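Local coordinates for nonribosomal peptide synthase (Streptomyces sp. MJ635-86F5, PDB 5JJP), which activates aliphatic beta-amino acids by adenylation at the expense of ATP, at residues D221-T226 with I271-G276; P250-R255 with L263-E268. One frame throughout, in Å; residues are numbered along the deposited sequence.

In the fold
Contact 1 lies in the protein core and contact 2 nearer the surface, yet both belong to the same parallel part of a six-stranded mixed sheet and its flanking helices. In contact 1, residues 221-226 and 271-276 are neighbouring strands, and backbone hydrogen bonds do most of the joining. Contact 2 sets residues 250-255, where the next strand runs into a short helix, against helix 259-268; no hydrogen bond crosses it, and apolar packing round Phe265 gives way to a long salt bridge, Arg255 to Glu268. The two meet around Ala224, whose CB touches Val251 and Leu266 as well as Ile271. Val225 O with Val251 N, and Leu266 O with Ile271 N, probably add backbone bonds between them.

Contact 1 of 2, residues D221-T226 with I271-G276; sequences DRVAVT and ITQVHG
Thr272 OG1 is held from two directions by the start of the facing strand: it donates to Asp221 OD1 (2.6 Å), on the lone pair turned away from OD2, and accepts Arg222 N at 2.9 Å. Its chi1 of 62° sets the hydroxyl between its N and carbonyl carbon, on the side of Asp221 and Arg222. Arg222 O takes the backbone N of both Thr272 and Gln273, the first in the carbonyl plane, the second tilted from it. Beyond this fork the chains run as neighbouring parallel strands in the six-stranded sheet of the adenylating enzyme, with Ala224 N bonded to Gln273 O and His275 N to Ala224 O. On the face covered by helix 232-243, Val223 CG1 sits over the centre of the His275 ring, a CH-pi contact 3.5 Å from the centroid. The ring's rotation is further restrained by His275 NE2, which donates to Gln273 OE1 (2.8 Å) lying at the ring edge; Leu216 and Ser300 hold the amide's NE2. Ala224 CB packs on Ile271 CG2 (3.6 Å) on the other face, toward Leu266. At the far end Thr226 grips His275 O twice, OG1 at 2.6 Å on an in-plane lone pair and N at 3.3 Å.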
loop_
_atom_site.group_PDB
_atom_site.type_symbol
_atom_site.label_atom_id
_atom_site.label_comp_id
_atom_site.label_asym_id
_atom_site.label_seq_id
_atom_site.Cartn_x
_atom_site.Cartn_y
_atom_site.Cartn_z
ATOM N N ASP A 221 -0.042 -18.055 -3.009
ATOM C CA ASP A 221 -1.239 -17.317 -2.674
ATOM C C ASP A 221 -1.808 -16.571 -3.848
ATOM O O ASP A 221 -1.095 -16.190 -4.733
ATOM C CB ASP A 221 -0.983 -16.371 -1.543
ATOM C CG ASP A 221 -0.914 -17.072 -0.247
ATOM O OD1 ASP A 221 -1.978 -17.602 0.171
ATOM O OD2 ASP A 221 0.169 -17.026 0.365
ATOM N N ARG A 222 -3.102 -16.385 -3.834
ATOM C CA ARG A 222 -3.771 -15.483 -4.764
ATOM C C ARG A 222 -4.511 -14.494 -3.898
ATOM O O ARG A 222 -5.372 -14.877 -3.124
ATOM C CB ARG A 222 -4.722 -16.256 -5.647
ATOM C CG ARG A 222 -4.008 -17.318 -6.457
ATOM C CD ARG A 222 -4.960 -18.074 -7.347
ATOM N NE ARG A 222 -4.422 -18.119 -8.701
ATOM C CZ ARG A 222 -5.140 -18.033 -9.821
ATOM N NH1 ARG A 222 -6.456 -17.807 -9.806
ATOM N NH2 ARG A 222 -4.510 -18.089 -10.982
ATOM N N VAL A 223 -4.188 -13.224 -4.020
ATOM C CA VAL A 223 -4.615 -12.224 -3.026
ATOM C C VAL A 223 -5.653 -11.311 -3.601
ATOM O O VAL A 223 -5.414 -10.645 -4.613
ATOM C CB VAL A 223 -3.444 -11.398 -2.578
ATOM C CG1 VAL A 223 -3.868 -10.365 -1.519
ATOM C CG2 VAL A 223 -2.360 -12.332 -2.031
ATOM N N ALA A 224 -6.838 -11.314 -2.990
ATOM C CA ALA A 224 -7.871 -10.403 -3.352
ATOM C C ALA A 224 -7.580 -9.083 -2.630
ATOM O O ALA A 224 -7.651 -9.024 -1.415
ATOM C CB ALA A 224 -9.209 -10.930 -2.925
ATOM N N VAL A 225 -7.322 -8.024 -3.387
ATOM C CA VAL A 225 -7.173 -6.645 -2.850
ATOM C C VAL A 225 -8.508 -5.885 -3.040
ATOM O O VAL A 225 -8.922 -5.571 -4.129
ATOM C CB VAL A 225 -6.035 -5.950 -3.589
ATOM C CG1 VAL A 225 -5.823 -4.510 -3.071
ATOM C CG2 VAL A 225 -4.747 -6.754 -3.472
ATOM N N THR A 226 -9.237 -5.664 -1.974
ATOM C CA THR A 226 -10.528 -5.063 -2.087
ATOM C C THR A 226 -10.493 -3.530 -2.086
ATOM O O THR A 226 -11.427 -2.900 -2.520
ATOM C CB THR A 226 -11.423 -5.515 -0.938
ATOM O OG1 THR A 226 -10.824 -5.153 0.290
ATOM C CG2 THR A 226 -11.624 -7.052 -0.999
ATOM N N ILE A 271 -9.342 -17.447 -4.690
ATOM C CA ILE A 271 -8.632 -16.574 -3.753
ATOM C C ILE A 271 -8.225 -17.285 -2.445
ATOM O O ILE A 271 -9.075 -17.893 -1.770
ATOM C CB ILE A 271 -9.517 -15.361 -3.420
ATOM C CG1 ILE A 271 -9.815 -14.574 -4.691
ATOM C CG2 ILE A 271 -8.860 -14.479 -2.365
ATOM C CD1 ILE A 271 -8.583 -13.989 -5.376
ATOM N N THR A 272 -6.932 -17.233 -2.103
ATOM C CA THR A 272 -6.446 -17.795 -0.831
ATOM C C THR A 272 -6.344 -16.767 0.277
ATOM O O THR A 272 -6.383 -17.123 1.445
ATOM C CB THR A 272 -5.082 -18.448 -0.974
ATOM O OG1 THR A 272 -4.114 -17.478 -1.380
ATOM C CG2 THR A 272 -5.144 -19.587 -2.034
ATOM N N GLN A 273 -6.231 -15.489 -0.065
ATOM C CA GLN A 273 -6.094 -14.471 0.980
ATOM C C GLN A 273 -6.866 -13.228 0.614
ATOM O O GLN A 273 -6.840 -12.792 -0.533
ATOM C CB GLN A 273 -4.625 -14.145 1.188
ATOM C CG GLN A 273 -4.367 -13.139 2.312
ATOM C CD GLN A 273 -2.896 -12.957 2.585
ATOM O OE1 GLN A 273 -2.297 -12.010 2.118
ATOM N NE2 GLN A 273 -2.295 -13.914 3.281
ATOM N N VAL A 274 -7.633 -12.721 1.563
ATOM C CA VAL A 274 -8.399 -11.535 1.324
ATOM C C VAL A 274 -7.842 -10.386 2.169
ATOM O O VAL A 274 -7.585 -10.547 3.358
ATOM C CB VAL A 274 -9.861 -11.699 1.636
ATOM C CG1 VAL A 274 -10.549 -10.333 1.565
ATOM C CG2 VAL A 274 -10.515 -12.626 0.656
ATOM N N HIS A 275 -7.606 -9.259 1.514
ATOM C CA HIS A 275 -7.238 -8.008 2.166
ATOM C C HIS A 275 -8.433 -7.073 2.114
ATOM O O HIS A 275 -9.047 -6.909 1.058
ATOM C CB HIS A 275 -6.101 -7.294 1.406
ATOM C CG HIS A 275 -4.787 -7.994 1.464
ATOM N ND1 HIS A 275 -3.633 -7.436 0.968
ATOM C CD2 HIS A 275 -4.440 -9.198 1.961
ATOM C CE1 HIS A 275 -2.625 -8.251 1.176
ATOM N NE2 HIS A 275 -3.098 -9.352 1.744
ATOM N N GLY A 276 -8.731 -6.451 3.226
ATOM C CA GLY A 276 -9.847 -5.521 3.280
ATOM C C GLY A 276 -10.033 -4.923 4.653
ATOM O O GLY A 276 -9.416 -5.376 5.602
#

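Contact 2 of 2, residues P250-R255 with L263-E268; sequences PVPRDR and LAFLHE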
loop_
_atom_site.group_PDB
_atom_site.type_symbol
_atom_site.label_atom_id
_atom_site.label_comp_id
_atom_site.label_asym_id
_atom_site.label_seq_id
_atom_site.Cartn_x
_atom_site.Cartn_y
_atom_site.Cartn_z
ATOM N N PRO A 250 -6.973 -7.654 -7.847
ATOM C CA PRO A 250 -7.755 -6.523 -7.438
ATOM C C PRO A 250 -9.213 -6.861 -7.610
ATOM O O PRO A 250 -9.575 -7.452 -8.624
ATOM C CB PRO A 250 -7.373 -5.453 -8.454
ATOM C CG PRO A 250 -6.024 -5.859 -8.944
ATOM C CD PRO A 250 -6.097 -7.340 -8.993
ATOM N N VAL A 251 -10.054 -6.521 -6.652
ATOM C CA VAL A 251 -11.460 -6.845 -6.779
ATOM C C VAL A 251 -12.194 -5.612 -7.368
ATOM O O VAL A 251 -12.360 -4.630 -6.698
ATOM C CB VAL A 251 -12.051 -7.186 -5.396
ATOM C CG1 VAL A 251 -13.514 -7.566 -5.521
ATOM C CG2 VAL A 251 -11.279 -8.307 -4.741
ATOM N N PRO A 252 -12.622 -5.670 -8.610
ATOM C CA PRO A 252 -13.283 -4.499 -9.149
ATOM C C PRO A 252 -14.505 -4.076 -8.328
ATOM O O PRO A 252 -15.164 -4.926 -7.737
ATOM C CB PRO A 252 -13.725 -4.958 -10.550
ATOM C CG PRO A 252 -12.930 -6.216 -10.835
ATOM C CD PRO A 252 -12.750 -6.843 -9.499
ATOM N N ARG A 253 -14.801 -2.773 -8.297
ATOM C CA ARG A 253 -15.902 -2.276 -7.448
ATOM C C ARG A 253 -17.301 -2.864 -7.845
ATOM O O ARG A 253 -18.124 -3.095 -6.984
ATOM C CB ARG A 253 -15.874 -0.754 -7.230
ATOM C CG ARG A 253 -15.164 -0.318 -5.932
ATOM C CD ARG A 253 -15.201 1.202 -5.707
ATOM N NE ARG A 253 -16.027 1.642 -4.562
ATOM C CZ ARG A 253 -17.344 1.909 -4.580
ATOM N NH1 ARG A 253 -18.073 1.778 -5.690
ATOM N NH2 ARG A 253 -17.952 2.292 -3.456
ATOM N N ASP A 254 -17.522 -3.206 -9.117
ATOM C CA ASP A 254 -18.762 -3.875 -9.506
ATOM C C ASP A 254 -18.890 -5.361 -9.094
ATOM O O ASP A 254 -19.944 -5.947 -9.296
ATOM C CB ASP A 254 -19.055 -3.732 -11.008
ATOM C CG ASP A 254 -18.124 -4.522 -11.880
ATOM O OD1 ASP A 254 -18.300 -4.420 -13.095
ATOM O OD2 ASP A 254 -17.232 -5.251 -11.424
ATOM N N ARG A 255 -17.878 -5.952 -8.481
ATOM C CA ARG A 255 -18.060 -7.231 -7.769
ATOM C C ARG A 255 -18.213 -7.029 -6.293
ATOM O O ARG A 255 -18.873 -7.803 -5.596
ATOM C CB ARG A 255 -16.866 -8.135 -7.944
ATOM C CG ARG A 255 -16.442 -8.319 -9.389
ATOM C CD ARG A 255 -17.584 -8.784 -10.258
ATOM N NE ARG A 255 -17.192 -8.926 -11.656
ATOM C CZ ARG A 255 -16.989 -10.090 -12.290
ATOM N NH1 ARG A 255 -17.127 -11.264 -11.664
ATOM N NH2 ARG A 255 -16.655 -10.095 -13.567
ATOM N N LEU A 263 -18.633 -12.875 -3.371
ATOM C CA LEU A 263 -18.368 -14.256 -2.937
ATOM C C LEU A 263 -18.133 -15.184 -4.095
ATOM O O LEU A 263 -17.214 -15.971 -4.045
ATOM C CB LEU A 263 -19.465 -14.767 -2.009
ATOM C CG LEU A 263 -19.562 -13.979 -0.689
ATOM C CD1 LEU A 263 -20.852 -14.243 0.055
ATOM C CD2 LEU A 263 -18.397 -14.282 0.224
ATOM N N ALA A 264 -18.854 -15.014 -5.205
ATOM C CA ALA A 264 -18.636 -15.853 -6.392
ATOM C C ALA A 264 -17.259 -15.571 -6.993
ATOM O O ALA A 264 -16.583 -16.470 -7.480
ATOM C CB ALA A 264 -19.694 -15.592 -7.444
ATOM N N PHE A 265 -16.844 -14.300 -6.933
ATOM C CA PHE A 265 -15.551 -13.898 -7.455
ATOM C C PHE A 265 -14.434 -14.554 -6.654
ATOM O O PHE A 265 -13.476 -14.975 -7.218
ATOM C CB PHE A 265 -15.423 -12.364 -7.436
ATOM C CG PHE A 265 -14.178 -11.852 -8.089
ATOM C CD1 PHE A 265 -14.065 -11.853 -9.455
ATOM C CD2 PHE A 265 -13.121 -11.354 -7.321
ATOM C CE1 PHE A 265 -12.911 -11.388 -10.063
ATOM C CE2 PHE A 265 -11.974 -10.868 -7.927
ATOM C CZ PHE A 265 -11.872 -10.884 -9.298
ATOM N N LEU A 266 -14.564 -14.630 -5.341
ATOM C CA LEU A 266 -13.534 -15.276 -4.536
ATOM C C LEU A 266 -13.379 -16.750 -4.901
ATOM O O LEU A 266 -12.278 -17.262 -4.858
ATOM C CB LEU A 266 -13.805 -15.164 -3.032
ATOM C CG LEU A 266 -13.971 -13.752 -2.458
ATOM C CD1 LEU A 266 -14.073 -13.837 -0.941
ATOM C CD2 LEU A 266 -12.839 -12.808 -2.846
ATOM N N HIS A 267 -14.470 -17.417 -5.275
ATOM C CA HIS A 267 -14.371 -18.762 -5.892
ATOM C C HIS A 267 -13.828 -18.736 -7.285
ATOM O O HIS A 267 -12.931 -19.463 -7.599
ATOM C CB HIS A 267 -15.763 -19.452 -5.956
ATOM C CG HIS A 267 -16.198 -20.025 -4.660
ATOM N ND1 HIS A 267 -15.768 -21.262 -4.226
ATOM C CD2 HIS A 267 -16.995 -19.528 -3.678
ATOM C CE1 HIS A 267 -16.315 -21.514 -3.041
ATOM N NE2 HIS A 267 -17.078 -20.485 -2.697
ATOM N N GLU A 268 -14.381 -17.895 -8.144
ATOM C CA GLU A 268 -13.932 -17.875 -9.546
ATOM C C GLU A 268 -12.435 -17.704 -9.629
ATOM O O GLU A 268 -11.764 -18.426 -10.368
ATOM C CB GLU A 268 -14.636 -16.764 -10.345
ATOM C CG GLU A 268 -14.591 -16.962 -11.860
ATOM C CD GLU A 268 -15.101 -15.749 -12.677
ATOM O OE1 GLU A 268 -15.612 -14.745 -12.109
ATOM O OE2 GLU A 268 -14.989 -15.804 -13.922
#
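The Phe265 ring of helix 259-268 packs against Val251 and Pro252, within the beta-alpha-beta crossover that leads from strand 247-250 to the parallel strand 273-276 two places along the sheet. The closer, buried side of the contact lies around the far end of this ring. Val251 CG2 stands 4.1 Å from Phe265 CE2, and Pro252 CD lies 4.1 Å from Phe265 CZ, its side chain at about a right angle to that of Phe265. Phe265 reaches this backbone turn because its chi1 of -174° swings the ring away from its own backbone N. Pro252 occupies the N-cap position of the short helix, and its O receives Arg255 N. Arg255 CG lies over one face of the ring, at a looser distance, and Leu57 of strand 57-61 also packs on the Phe265 side chain. Outward, the contact becomes looser and more polar. The Arg255 chain bends at chi2 (-54°), and its guanidinium lies out beyond the CD1 side of the ring, the planes 68° apart, with Arg255 NH1 3.8 Å from Phe265 CD1. The exposed Glu268 makes a long salt bridge to this guanidinium, its OE1 3.8 Å from Arg255 NH1. The network ends at Asp254 OD2, in plane at the guanidinium edge, a long 3.7 Å from Arg255 NE.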